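Local coordinates for separin (Saccharomyces cerevisiae, PDB 5U1T), which acts as a caspase-like protease that cleaves the cohesin subunit MCD1/SCC1 at the onset of anaphase and is held inactive by securin for most of the cell cycle, at residues L195-Y200 with L206-F211; A136-L141 with T176-S181; G1431-I1436 with S1443-N1448; I1412-N1417 with M1548-N1553; C630-E635 with P643-Y648. All blocks are in the same frame, centred on the assembly; numbering follows the deposited sequence.

Interaction 1 (L195-Y200 with L206-F211); sequences LKFLQY and LPFKKF
Lys196 NZ, one residue before the Phe197 that meets Phe208 and Lys210, is gripped by Gln199 OE1 at 3.0 Å, by a salt bridge to Asp160 and, weakly, by the carbonyl of Phe157. The donor sits 16° out of the Gln199 amide plane. The contact itself is apolar and rests on the Phe197 ring, carried out with CG anti to the backbone N (chi1 162°). Lys210 meets the ring with its aliphatic chain: its CD lies in the ring plane at the edge, 4.0 Å from Phe197 CE1, the two side chains sliding past each other in opposite directions. On the other side of CZ, Phe197 CE2 is 4.2 Å from Phe208 CE2, the side chains crossing nearly at right angles. Helix 190-203 is thus met by the loop that follows it, while Phe197 also packs on Val179 of helix 172-185, Phe208 on helix 217-225, and Leu195 and Lys196 on helix 236-250.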
# COMPACT_ATOMS: atom_id res chain seq x y z
N LEU A 195 23.25 64.55 -42.13
CA LEU A 195 22.49 63.49 -42.78
C LEU A 195 21.52 62.80 -41.82
O LEU A 195 20.34 62.59 -42.15
CB LEU A 195 23.44 62.44 -43.37
CG LEU A 195 24.23 62.81 -44.63
CD1 LEU A 195 25.45 61.92 -44.79
CD2 LEU A 195 23.34 62.69 -45.86
N LYS A 196 22.00 62.46 -40.62
CA LYS A 196 21.18 61.78 -39.63
C LYS A 196 20.04 62.68 -39.14
O LYS A 196 18.91 62.21 -38.97
CB LYS A 196 22.03 61.34 -38.43
CG LYS A 196 21.25 60.57 -37.36
CD LYS A 196 20.61 59.33 -37.92
CE LYS A 196 21.64 58.33 -38.41
NZ LYS A 196 21.03 57.06 -38.89
N PHE A 197 20.35 63.95 -38.90
CA PHE A 197 19.38 64.92 -38.39
C PHE A 197 18.24 65.18 -39.37
O PHE A 197 17.07 65.28 -38.97
CB PHE A 197 20.07 66.25 -38.05
CG PHE A 197 19.13 67.42 -37.92
CD1 PHE A 197 18.42 67.63 -36.75
CD2 PHE A 197 18.95 68.31 -38.97
CE1 PHE A 197 17.55 68.71 -36.63
CE2 PHE A 197 18.09 69.38 -38.86
CZ PHE A 197 17.39 69.58 -37.69
N LEU A 198 18.58 65.31 -40.65
CA LEU A 198 17.56 65.46 -41.69
C LEU A 198 16.70 64.20 -41.72
O LEU A 198 15.46 64.28 -41.73
CB LEU A 198 18.18 65.72 -43.07
CG LEU A 198 18.95 67.04 -43.21
CD1 LEU A 198 19.44 67.27 -44.64
CD2 LEU A 198 18.10 68.21 -42.73
N GLN A 199 17.35 63.04 -41.72
CA GLN A 199 16.66 61.77 -41.72
C GLN A 199 15.65 61.68 -40.57
O GLN A 199 14.50 61.33 -40.79
CB GLN A 199 17.66 60.62 -41.64
CG GLN A 199 17.03 59.25 -41.40
CD GLN A 199 18.00 58.27 -40.75
OE1 GLN A 199 19.22 58.46 -40.78
NE2 GLN A 199 17.46 57.22 -40.15
N TYR A 200 16.06 62.05 -39.36
CA TYR A 200 15.19 61.91 -38.19
C TYR A 200 13.97 62.81 -38.31
O TYR A 200 12.84 62.37 -38.08
CB TYR A 200 15.94 62.21 -36.89
CG TYR A 200 16.75 61.04 -36.34
CD1 TYR A 200 16.75 59.81 -36.98
CD2 TYR A 200 17.50 61.18 -35.17
CE1 TYR A 200 17.49 58.75 -36.48
CE2 TYR A 200 18.24 60.12 -34.66
CZ TYR A 200 18.23 58.91 -35.33
OH TYR A 200 18.96 57.85 -34.84
N LEU A 206 9.08 65.77 -37.78
CA LEU A 206 9.35 66.90 -36.90
C LEU A 206 9.39 68.18 -37.73
O LEU A 206 9.75 68.13 -38.91
CB LEU A 206 10.66 66.70 -36.12
CG LEU A 206 10.70 65.45 -35.21
CD1 LEU A 206 11.92 65.45 -34.32
CD2 LEU A 206 9.45 65.32 -34.37
N PRO A 207 8.98 69.31 -37.13
CA PRO A 207 9.02 70.61 -37.81
C PRO A 207 10.44 71.11 -37.93
O PRO A 207 11.08 71.27 -36.89
CB PRO A 207 8.22 71.52 -36.88
CG PRO A 207 8.41 70.91 -35.53
CD PRO A 207 8.43 69.42 -35.77
N PHE A 208 10.93 71.36 -39.13
CA PHE A 208 12.30 71.83 -39.25
C PHE A 208 12.50 73.07 -38.38
O PHE A 208 13.59 73.27 -37.85
CB PHE A 208 12.68 72.16 -40.70
CG PHE A 208 14.08 72.72 -40.84
CD1 PHE A 208 14.33 74.08 -40.68
CD2 PHE A 208 15.16 71.88 -41.10
CE1 PHE A 208 15.62 74.58 -40.78
CE2 PHE A 208 16.44 72.39 -41.21
CZ PHE A 208 16.68 73.74 -41.05
N LYS A 209 11.46 73.87 -38.19
CA LYS A 209 11.62 75.23 -37.64
C LYS A 209 12.26 75.31 -36.25
O LYS A 209 12.45 76.41 -35.73
CB LYS A 209 10.27 75.95 -37.63
CG LYS A 209 9.86 76.49 -39.00
CD LYS A 209 8.50 77.17 -38.98
CE LYS A 209 7.43 76.24 -38.41
NZ LYS A 209 7.46 74.90 -39.06
N LYS A 210 12.63 74.16 -35.67
CA LYS A 210 13.58 74.11 -34.55
C LYS A 210 14.97 74.64 -34.93
O LYS A 210 15.90 74.57 -34.13
CB LYS A 210 13.73 72.68 -34.03
CG LYS A 210 14.66 71.83 -34.88
CD LYS A 210 15.17 70.63 -34.09
CE LYS A 210 14.04 69.71 -33.71
NZ LYS A 210 13.30 69.30 -34.92
N PHE A 211 15.11 75.13 -36.16
CA PHE A 211 16.29 75.88 -36.59
C PHE A 211 15.85 77.00 -37.54
O PHE A 211 14.71 77.02 -38.02
CB PHE A 211 17.33 74.99 -37.28
CG PHE A 211 18.72 75.57 -37.28
CD1 PHE A 211 19.00 76.77 -37.95
CD2 PHE A 211 19.76 74.95 -36.59
CE1 PHE A 211 20.28 77.33 -37.94
CE2 PHE A 211 21.05 75.50 -36.57
CZ PHE A 211 21.31 76.69 -37.25

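Interaction 2 (A136-L141 with T176-S181); sequences ALQIIL and TKIVLS
Leu137 and Ile178 form the closer-packed side of this pairing of helical segments 136-141 and 176-181, whose axes run nearly parallel, at 21°, and approach to 10.7 Å. Ile178 sends CG2 across to Leu137, 3.8 Å from CD1 and about as close to CB. With its CG1 placed beside the backbone N (chi1 -87°), Ile178 extends its far methyl to the next residue of segment 136-141, CD1 lying 3.6 Å from Gln138 OE1, an oxygen hydrogen-bonded to the backbone of another protein chain. One turn on, the backbones stand farther apart, Leu141 CA lying 8.2 Å from Ser181 CA, and the small, partly exposed Ser181 replaces a branched apolar neighbour. The Leu141 methyls lie against Ser181, though the modelled closeness of CD2 to OG is doubtful; OG turns back along its own helix and hydrogen-bonds to Ile178 O at 3.2 Å, the hydroxyl tilted 32° from that carbonyl plane. With an alanine here, Ile178 O would probably lose this added donor and Leu141 would face a thinner neighbour. The other chain, probably the inhibitor securin, runs over this side: its backbone packs on Gln138, Leu141, Lys177 and Ser181, and an acidic side chain of it pairs with Lys177. Behind the contact, Phe157 of helix 146-158 touches both Leu137 and Val179, helix 190-203 backs Val179 and Leu180, and helix 91-103 packs against Ala136 and Ile139.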
# COMPACT_ATOMS: atom_id res chain seq x y z
N ALA A 136 23.19 60.21 -21.37
CA ALA A 136 24.60 60.01 -21.58
C ALA A 136 25.11 60.92 -22.69
O ALA A 136 26.21 61.47 -22.60
CB ALA A 136 24.90 58.55 -21.89
N LEU A 137 24.31 61.09 -23.74
CA LEU A 137 24.70 62.00 -24.81
C LEU A 137 24.71 63.45 -24.33
O LEU A 137 25.59 64.22 -24.69
CB LEU A 137 23.79 61.86 -26.02
CG LEU A 137 23.97 60.57 -26.82
CD1 LEU A 137 23.05 60.52 -28.01
CD2 LEU A 137 25.41 60.39 -27.26
N GLN A 138 23.74 63.80 -23.49
CA GLN A 138 23.68 65.12 -22.88
C GLN A 138 24.96 65.40 -22.11
O GLN A 138 25.56 66.46 -22.26
CB GLN A 138 22.45 65.24 -21.95
CG GLN A 138 22.30 66.57 -21.19
CD GLN A 138 22.06 67.77 -22.10
OE1 GLN A 138 21.69 67.63 -23.27
NE2 GLN A 138 22.30 68.97 -21.57
N ILE A 139 25.38 64.43 -21.31
CA ILE A 139 26.59 64.55 -20.51
C ILE A 139 27.82 64.72 -21.40
O ILE A 139 28.62 65.63 -21.18
CB ILE A 139 26.76 63.34 -19.55
CG1 ILE A 139 25.60 63.30 -18.56
CG2 ILE A 139 28.07 63.42 -18.79
CD1 ILE A 139 25.63 62.13 -17.62
N ILE A 140 27.96 63.86 -22.42
CA ILE A 140 29.10 63.94 -23.35
C ILE A 140 29.14 65.32 -23.99
O ILE A 140 30.21 65.92 -24.22
CB ILE A 140 29.01 62.86 -24.45
CG1 ILE A 140 29.03 61.46 -23.84
CG2 ILE A 140 30.16 63.00 -25.44
CD1 ILE A 140 28.82 60.35 -24.83
N LEU A 141 27.96 65.85 -24.26
CA LEU A 141 27.86 67.19 -24.80
C LEU A 141 28.33 68.24 -23.79
O LEU A 141 29.20 69.03 -24.09
CB LEU A 141 26.44 67.47 -25.22
CG LEU A 141 26.33 68.76 -26.00
CD1 LEU A 141 27.22 68.69 -27.22
CD2 LEU A 141 24.88 68.96 -26.38
N THR A 176 16.56 64.06 -31.57
CA THR A 176 16.93 64.69 -32.82
C THR A 176 17.53 66.06 -32.54
O THR A 176 18.40 66.53 -33.28
CB THR A 176 15.71 64.81 -33.77
OG1 THR A 176 14.88 65.89 -33.34
CG2 THR A 176 14.89 63.51 -33.79
N LYS A 177 17.08 66.68 -31.46
CA LYS A 177 17.69 67.93 -31.01
C LYS A 177 19.11 67.67 -30.55
O LYS A 177 20.02 68.47 -30.79
CB LYS A 177 16.87 68.56 -29.88
CG LYS A 177 17.28 69.94 -29.53
CD LYS A 177 16.54 70.47 -28.33
CE LYS A 177 16.93 71.92 -28.08
NZ LYS A 177 16.48 72.40 -26.75
N ILE A 178 19.31 66.53 -29.88
CA ILE A 178 20.64 66.12 -29.42
C ILE A 178 21.58 65.97 -30.61
O ILE A 178 22.75 66.35 -30.53
CB ILE A 178 20.55 64.80 -28.60
CG1 ILE A 178 20.27 65.11 -27.13
CG2 ILE A 178 21.82 64.00 -28.70
CD1 ILE A 178 21.34 65.99 -26.48
N VAL A 179 21.05 65.47 -31.73
CA VAL A 179 21.82 65.30 -32.96
C VAL A 179 22.29 66.62 -33.58
O VAL A 179 23.43 66.75 -34.02
CB VAL A 179 21.00 64.52 -34.00
CG1 VAL A 179 21.73 64.43 -35.33
CG2 VAL A 179 20.69 63.13 -33.48
N LEU A 180 21.38 67.58 -33.62
CA LEU A 180 21.68 68.86 -34.17
C LEU A 180 22.73 69.52 -33.35
O LEU A 180 23.63 70.14 -33.87
CB LEU A 180 20.44 69.73 -34.14
CG LEU A 180 20.73 71.15 -34.60
CD1 LEU A 180 20.88 71.14 -36.10
CD2 LEU A 180 19.63 72.09 -34.16
N SER A 181 22.64 69.37 -32.04
CA SER A 181 23.61 69.99 -31.18
C SER A 181 24.98 69.33 -31.31
O SER A 181 25.99 69.97 -31.14
CB SER A 181 23.11 70.06 -29.75
OG SER A 181 23.62 69.00 -29.01

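Interaction 3 (G1431-I1436 with S1443-N1448); sequences GMFQKI and SQLVMN
A beta-alpha-beta unit, strand 1412-1416, helix 1423-1436 and strand 1444-1447, is closed here by Leu1445 reaching from its second strand to the last turns of the helix. With its CG anti to the backbone N (chi1 160°), Leu1445 spreads two methyls over the helix: CD1 approaches Phe1433 CD2 at 4.3 Å, oblique to the ring, and CD2 lies 4.2 Å from Gln1434 CA and a little farther from its CB. Ile1437, just past the helix, packs on the same leucine. The unit belongs to the central sheet of the caspase-like protease domain, where strand 1444-1447 is the outermost strand within this chain at one end, next to strand 1412-1416. The Phe1433 ring also packs on Met1414 and Leu1416 of that neighbouring strand. Where the strand is about to begin, Ser1443 CB comes 4.4 Å from Ile1436 O near the helix end, while Ser1443 OG is taken up by the backbone N of Ile1412.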
# COMPACT_ATOMS: atom_id res chain seq x y z
N GLY A 1431 15.57 -51.57 31.88
CA GLY A 1431 15.61 -53.01 31.74
C GLY A 1431 14.95 -53.60 30.50
O GLY A 1431 15.65 -54.10 29.62
N MET A 1432 13.62 -53.54 30.43
CA MET A 1432 12.88 -54.15 29.33
C MET A 1432 13.20 -53.57 27.94
O MET A 1432 13.29 -54.30 26.96
CB MET A 1432 11.37 -54.04 29.58
CG MET A 1432 10.50 -54.34 28.37
SD MET A 1432 8.77 -53.94 28.63
CE MET A 1432 8.25 -55.36 29.59
N PHE A 1433 13.40 -52.25 27.87
CA PHE A 1433 13.63 -51.61 26.58
C PHE A 1433 14.96 -52.05 25.96
O PHE A 1433 15.01 -52.43 24.79
CB PHE A 1433 13.60 -50.08 26.71
CG PHE A 1433 12.21 -49.50 26.79
CD1 PHE A 1433 11.09 -50.34 26.86
CD2 PHE A 1433 12.01 -48.13 26.78
CE1 PHE A 1433 9.80 -49.81 26.93
CE2 PHE A 1433 10.72 -47.60 26.85
CZ PHE A 1433 9.62 -48.44 26.93
N GLN A 1434 16.03 -52.03 26.76
CA GLN A 1434 17.35 -52.39 26.25
C GLN A 1434 17.39 -53.86 25.86
O GLN A 1434 18.23 -54.28 25.07
CB GLN A 1434 18.42 -52.09 27.29
CG GLN A 1434 18.39 -53.07 28.46
CD GLN A 1434 19.42 -52.77 29.53
OE1 GLN A 1434 19.96 -51.65 29.59
NE2 GLN A 1434 19.70 -53.76 30.39
N LYS A 1435 16.48 -54.65 26.43
CA LYS A 1435 16.38 -56.07 26.11
C LYS A 1435 15.72 -56.26 24.76
O LYS A 1435 16.10 -57.12 23.98
CB LYS A 1435 15.58 -56.82 27.18
CG LYS A 1435 16.32 -57.00 28.48
CD LYS A 1435 15.36 -57.55 29.52
CE LYS A 1435 16.09 -58.00 30.79
NZ LYS A 1435 15.10 -58.36 31.85
N ILE A 1436 14.71 -55.45 24.49
CA ILE A 1436 13.99 -55.56 23.23
C ILE A 1436 14.88 -55.16 22.04
O ILE A 1436 14.80 -55.78 20.98
CB ILE A 1436 12.70 -54.74 23.25
CG1 ILE A 1436 11.65 -55.50 24.08
CG2 ILE A 1436 12.18 -54.54 21.85
CD1 ILE A 1436 10.38 -54.74 24.39
N SER A 1443 15.41 -52.62 15.70
CA SER A 1443 14.79 -51.81 16.74
C SER A 1443 15.78 -50.79 17.26
O SER A 1443 16.98 -51.05 17.31
CB SER A 1443 14.29 -52.70 17.87
OG SER A 1443 13.09 -53.35 17.47
N GLN A 1444 15.27 -49.62 17.65
CA GLN A 1444 16.15 -48.55 18.11
C GLN A 1444 15.66 -48.00 19.45
O GLN A 1444 14.46 -47.96 19.72
CB GLN A 1444 16.23 -47.43 17.05
CG GLN A 1444 17.30 -46.36 17.33
CD GLN A 1444 17.45 -45.33 16.20
OE1 GLN A 1444 16.66 -45.30 15.26
NE2 GLN A 1444 18.47 -44.49 16.31
N LEU A 1445 16.60 -47.60 20.29
CA LEU A 1445 16.29 -47.00 21.58
C LEU A 1445 17.07 -45.71 21.74
O LEU A 1445 18.26 -45.68 21.47
CB LEU A 1445 16.64 -47.95 22.72
CG LEU A 1445 16.82 -47.34 24.10
CD1 LEU A 1445 15.51 -46.78 24.63
CD2 LEU A 1445 17.34 -48.39 25.05
N VAL A 1446 16.41 -44.65 22.17
CA VAL A 1446 17.13 -43.42 22.51
C VAL A 1446 16.89 -43.09 23.97
O VAL A 1446 15.74 -42.96 24.39
CB VAL A 1446 16.68 -42.26 21.62
CG1 VAL A 1446 17.24 -40.96 22.15
CG2 VAL A 1446 17.10 -42.51 20.19
N MET A 1447 17.96 -42.96 24.76
CA MET A 1447 17.81 -42.85 26.21
C MET A 1447 18.75 -41.84 26.89
O MET A 1447 19.96 -41.82 26.63
CB MET A 1447 17.99 -44.22 26.84
CG MET A 1447 17.52 -44.29 28.26
SD MET A 1447 17.82 -45.89 29.00
CE MET A 1447 19.52 -45.70 29.56
N ASN A 1448 18.18 -41.02 27.77
CA ASN A 1448 18.88 -39.92 28.44
C ASN A 1448 19.56 -39.03 27.41
O ASN A 1448 20.54 -38.35 27.69
CB ASN A 1448 19.90 -40.44 29.45
CG ASN A 1448 20.44 -39.33 30.35
OD1 ASN A 1448 19.93 -38.20 30.35
ND2 ASN A 1448 21.50 -39.65 31.10

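Interaction 4 (I1412-N1417 with M1548-N1553); sequences ISMILN and MGFRCN
A single ring spans this contact: Phe1550 reaches from a loop to strand 1412-1416 although the nearest CA atoms, those of Ile1412 and Phe1550, stay 10.8 Å apart. The strand is an inner one of the caspase-like sheet, flanked by strands 1444-1447 and 1465-1469, and the loop leaves the end of helix 1534-1548. That helix stops in a Schellman motif with Gly1549, at positive phi (102°), as its C-prime residue, and Phe1550 N bonded back to Phe1545 O. The turn directs Phe1550 at the sheet, and its ring extends with CG anti to the backbone N (chi1 -164°). Ile1436 of helix 1423-1436 and Leu1465 of the neighbouring strand also pack on the ring, which meets the ring of Phe1545 at about 60°, so apolar groups of several elements gather round it. From the strand, Met1414 and Ile1412, two residues apart and pointing to the same side, both come to the ring's edge and not its face. Met1414 bends at chi3, bringing CE into the ring plane 3.9 Å from Phe1550 CZ and 4.1 Å from CE2; Ile1412 CD1 lies near that plane too, 4.3 Å from the same CZ.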
# COMPACT_ATOMS: atom_id res chain seq x y z
N ILE A 1412 10.76 -52.18 16.31
CA ILE A 1412 10.05 -51.34 17.27
C ILE A 1412 10.97 -50.23 17.84
O ILE A 1412 12.12 -50.49 18.22
CB ILE A 1412 9.42 -52.20 18.39
CG1 ILE A 1412 10.48 -52.95 19.19
CG2 ILE A 1412 8.40 -53.16 17.82
CD1 ILE A 1412 10.82 -52.30 20.48
N SER A 1413 10.47 -48.99 17.85
CA SER A 1413 11.24 -47.82 18.30
C SER A 1413 10.85 -47.39 19.71
O SER A 1413 9.69 -47.52 20.10
CB SER A 1413 11.05 -46.63 17.35
OG SER A 1413 11.40 -46.94 16.02
N MET A 1414 11.80 -46.86 20.45
CA MET A 1414 11.51 -46.34 21.77
C MET A 1414 12.40 -45.18 22.13
O MET A 1414 13.55 -45.10 21.70
CB MET A 1414 11.65 -47.42 22.82
CG MET A 1414 12.58 -48.51 22.42
SD MET A 1414 12.24 -49.99 23.36
CE MET A 1414 10.45 -49.87 23.42
N ILE A 1415 11.85 -44.28 22.93
CA ILE A 1415 12.56 -43.12 23.42
C ILE A 1415 12.30 -43.05 24.92
O ILE A 1415 11.17 -43.17 25.36
CB ILE A 1415 12.09 -41.84 22.69
CG1 ILE A 1415 12.31 -41.99 21.19
CG2 ILE A 1415 12.80 -40.62 23.24
CD1 ILE A 1415 11.77 -40.86 20.37
N LEU A 1416 13.36 -42.89 25.71
CA LEU A 1416 13.21 -42.94 27.16
C LEU A 1416 13.96 -41.81 27.85
O LEU A 1416 15.18 -41.75 27.77
CB LEU A 1416 13.70 -44.29 27.69
CG LEU A 1416 13.49 -44.55 29.17
CD1 LEU A 1416 12.03 -44.34 29.52
CD2 LEU A 1416 13.94 -45.96 29.54
N ASN A 1417 13.23 -40.92 28.51
CA ASN A 1417 13.83 -39.82 29.28
C ASN A 1417 14.76 -38.97 28.39
O ASN A 1417 15.94 -38.81 28.70
CB ASN A 1417 14.59 -40.39 30.49
CG ASN A 1417 15.16 -39.32 31.42
OD1 ASN A 1417 14.71 -38.18 31.43
ND2 ASN A 1417 16.14 -39.70 32.23
N MET A 1548 -1.04 -55.95 27.62
CA MET A 1548 -1.07 -56.00 26.17
C MET A 1548 -0.12 -57.06 25.63
O MET A 1548 -0.29 -57.53 24.51
CB MET A 1548 -0.78 -54.64 25.55
CG MET A 1548 -1.59 -54.37 24.29
SD MET A 1548 -1.71 -52.64 23.85
CE MET A 1548 -1.12 -51.96 25.38
N GLY A 1549 0.87 -57.43 26.43
CA GLY A 1549 1.81 -58.45 26.05
C GLY A 1549 3.14 -57.92 25.58
O GLY A 1549 3.96 -58.66 25.07
N PHE A 1550 3.37 -56.63 25.78
CA PHE A 1550 4.60 -56.02 25.35
C PHE A 1550 5.76 -56.51 26.18
O PHE A 1550 6.08 -55.93 27.21
CB PHE A 1550 4.53 -54.52 25.46
CG PHE A 1550 5.60 -53.82 24.70
CD1 PHE A 1550 5.81 -54.10 23.37
CD2 PHE A 1550 6.41 -52.90 25.32
CE1 PHE A 1550 6.80 -53.48 22.67
CE2 PHE A 1550 7.41 -52.27 24.62
CZ PHE A 1550 7.60 -52.56 23.29
N ARG A 1551 6.37 -57.57 25.71
CA ARG A 1551 7.51 -58.17 26.37
C ARG A 1551 8.52 -58.66 25.34
O ARG A 1551 8.41 -58.38 24.16
CB ARG A 1551 7.06 -59.32 27.27
CG ARG A 1551 6.96 -58.94 28.74
CD ARG A 1551 5.83 -59.67 29.45
NE ARG A 1551 5.75 -61.08 29.07
CZ ARG A 1551 5.86 -62.10 29.92
NH1 ARG A 1551 6.06 -61.88 31.22
NH2 ARG A 1551 5.77 -63.34 29.48
N CYS A 1552 9.52 -59.40 25.79
CA CYS A 1552 10.53 -59.89 24.87
C CYS A 1552 10.29 -61.32 24.43
O CYS A 1552 10.95 -61.79 23.51
CB CYS A 1552 11.91 -59.72 25.46
SG CYS A 1552 12.36 -57.99 25.70
N ASN A 1553 9.36 -62.01 25.08
CA ASN A 1553 9.08 -63.40 24.70
C ASN A 1553 7.79 -63.53 23.92
O ASN A 1553 6.89 -64.26 24.31
CB ASN A 1553 9.06 -64.31 25.92
CG ASN A 1553 8.01 -63.91 26.93
OD1 ASN A 1553 6.87 -64.33 26.86
ND2 ASN A 1553 8.41 -63.08 27.88

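Interaction 5 (C630-E635 with P643-Y648); sequences CIKSKE and PYADNY
Lys632 and Asp646 supply the ionic part of this contact between helix 621-633 and helix 642-655, which are separated in the chain by the short helix 635-638. Lys632 NZ donates to Asp646 OD1 at 2.5 Å, a modelled length too short to be read closely at this resolution. The oxygen uses its syn lone pair, on the side of OD2, yet OD2 itself stays 3.8 Å from Lys632 NZ, so the bridge leans on one oxygen. The lysine chain gets there by bending twice, at chi3 and chi4 (46° and 60°), and crosses the aspartate at about a right angle. The apolar part centres on Ala645, whose CB fits between two neighbours on the first helix: Ile631 CG2 at 3.8 Å and Lys632 CG at 3.6 Å. Backbones come close at this point, with Lys632 CA 6.6 Å from Ala645 CA, an approach the methyl-sized side chain permits. A polar bond nearby, from Ser628 to the carbonyl of Ala645, also joins the two helices. With a serine in place of Lys632, Asp646 would probably be left without its positive mate and the Ala645 methyl would lose the cover of the lysine methylenes. Lysine thus serves two roles at the partly exposed side, its methylenes shielding the alanine while its ammonium would be expected to help keep Asp646 ionised.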
# COMPACT_ATOMS: atom_id res chain seq x y z
N CYS A 630 -13.69 18.91 -8.09
CA CYS A 630 -13.31 20.29 -8.31
C CYS A 630 -12.13 20.42 -9.31
O CYS A 630 -12.15 21.26 -10.20
CB CYS A 630 -12.98 20.95 -6.98
SG CYS A 630 -12.55 22.67 -7.20
N ILE A 631 -11.12 19.56 -9.15
CA ILE A 631 -10.01 19.47 -10.10
C ILE A 631 -10.50 19.20 -11.52
O ILE A 631 -10.18 19.93 -12.46
CB ILE A 631 -9.03 18.35 -9.71
CG1 ILE A 631 -8.30 18.71 -8.42
CG2 ILE A 631 -8.07 18.05 -10.86
CD1 ILE A 631 -7.57 17.56 -7.81
N LYS A 632 -11.31 18.15 -11.67
CA LYS A 632 -11.84 17.76 -12.97
C LYS A 632 -12.75 18.83 -13.50
O LYS A 632 -13.17 18.79 -14.65
CB LYS A 632 -12.59 16.44 -12.89
CG LYS A 632 -11.77 15.27 -12.35
CD LYS A 632 -12.70 14.16 -11.84
CE LYS A 632 -13.82 13.89 -12.84
NZ LYS A 632 -13.32 13.45 -14.18
N SER A 633 -13.08 19.79 -12.64
CA SER A 633 -13.86 20.94 -13.05
C SER A 633 -12.94 22.02 -13.64
O SER A 633 -13.15 22.48 -14.77
CB SER A 633 -14.66 21.47 -11.86
OG SER A 633 -15.18 22.75 -12.12
N LYS A 634 -11.91 22.41 -12.90
CA LYS A 634 -10.93 23.39 -13.37
C LYS A 634 -9.94 22.74 -14.34
O LYS A 634 -8.72 22.95 -14.25
CB LYS A 634 -10.17 24.00 -12.19
CG LYS A 634 -11.01 24.40 -11.00
CD LYS A 634 -11.93 25.53 -11.33
CE LYS A 634 -12.63 26.05 -10.09
NZ LYS A 634 -13.50 27.23 -10.41
N GLU A 635 -10.47 21.95 -15.25
CA GLU A 635 -9.70 21.25 -16.28
C GLU A 635 -8.87 22.16 -17.21
O GLU A 635 -7.83 21.74 -17.74
CB GLU A 635 -10.67 20.43 -17.11
CG GLU A 635 -10.08 19.67 -18.25
CD GLU A 635 -11.09 18.68 -18.78
OE1 GLU A 635 -12.04 19.11 -19.49
OE2 GLU A 635 -10.95 17.48 -18.44
N PRO A 643 -5.89 12.80 -14.68
CA PRO A 643 -5.74 11.35 -14.46
C PRO A 643 -5.67 10.95 -12.98
O PRO A 643 -6.12 9.86 -12.60
CB PRO A 643 -4.41 11.02 -15.15
CG PRO A 643 -4.35 12.00 -16.28
CD PRO A 643 -5.04 13.26 -15.80
N TYR A 644 -5.12 11.82 -12.15
CA TYR A 644 -5.03 11.52 -10.73
C TYR A 644 -6.36 11.76 -10.05
O TYR A 644 -6.74 11.02 -9.15
CB TYR A 644 -3.95 12.35 -10.04
CG TYR A 644 -2.55 11.91 -10.37
CD1 TYR A 644 -1.93 12.35 -11.53
CD2 TYR A 644 -1.85 11.08 -9.52
CE1 TYR A 644 -0.65 11.97 -11.84
CE2 TYR A 644 -0.58 10.69 -9.81
CZ TYR A 644 0.02 11.14 -10.97
OH TYR A 644 1.31 10.77 -11.28
N ALA A 645 -7.06 12.80 -10.48
CA ALA A 645 -8.36 13.06 -9.90
C ALA A 645 -9.28 11.89 -10.23
O ALA A 645 -10.02 11.44 -9.38
CB ALA A 645 -8.92 14.37 -10.39
N ASP A 646 -9.19 11.37 -11.46
CA ASP A 646 -10.07 10.29 -11.89
C ASP A 646 -9.81 8.99 -11.12
O ASP A 646 -10.74 8.40 -10.58
CB ASP A 646 -9.93 10.04 -13.40
CG ASP A 646 -10.83 10.97 -14.23
OD1 ASP A 646 -11.73 11.60 -13.62
OD2 ASP A 646 -10.67 11.08 -15.47
N ASN A 647 -8.55 8.56 -11.03
CA ASN A 647 -8.18 7.41 -10.22
C ASN A 647 -8.61 7.55 -8.77
O ASN A 647 -9.11 6.60 -8.16
CB ASN A 647 -6.66 7.16 -10.29
CG ASN A 647 -6.15 6.18 -9.18
OD1 ASN A 647 -6.15 6.52 -7.98
ND2 ASN A 647 -5.67 5.01 -9.59
N TYR A 648 -8.39 8.73 -8.18
CA TYR A 648 -8.61 8.87 -6.75
C TYR A 648 -10.09 9.07 -6.43
O TYR A 648 -10.54 8.78 -5.32
CB TYR A 648 -7.76 10.02 -6.18
CG TYR A 648 -6.36 9.59 -5.79
CD1 TYR A 648 -6.16 8.70 -4.74
CD2 TYR A 648 -5.24 10.07 -6.47
CE1 TYR A 648 -4.90 8.30 -4.37
CE2 TYR A 648 -3.96 9.67 -6.11
CZ TYR A 648 -3.80 8.79 -5.06
OH TYR A 648 -2.54 8.38 -4.67

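The five contacts lie along a very elongated chain, in three groups. Interactions 1 and 2, with centres 14 Å apart, meet where helix 172-185 of interaction 2 packs on helix 190-203 of interaction 1: Val179 and Thr176 lie against Phe197 and Tyr200. Interactions 3 and 4, only 8 Å apart, share one beta-alpha-beta unit and are tied by a probable backbone hydrogen bond between Leu1416 N and Val1446 O, 2.7 Å. Interaction 5 stands alone, 64 Å from interaction 1 and 78 Å from interaction 4, centre to centre; the extreme pair, 1 and 4, is 135 Å apart. None borders the probable catalytic Cys1497, but interactions 3 and 4 reach the same sheet as strand 1492-1494, which that cysteine follows.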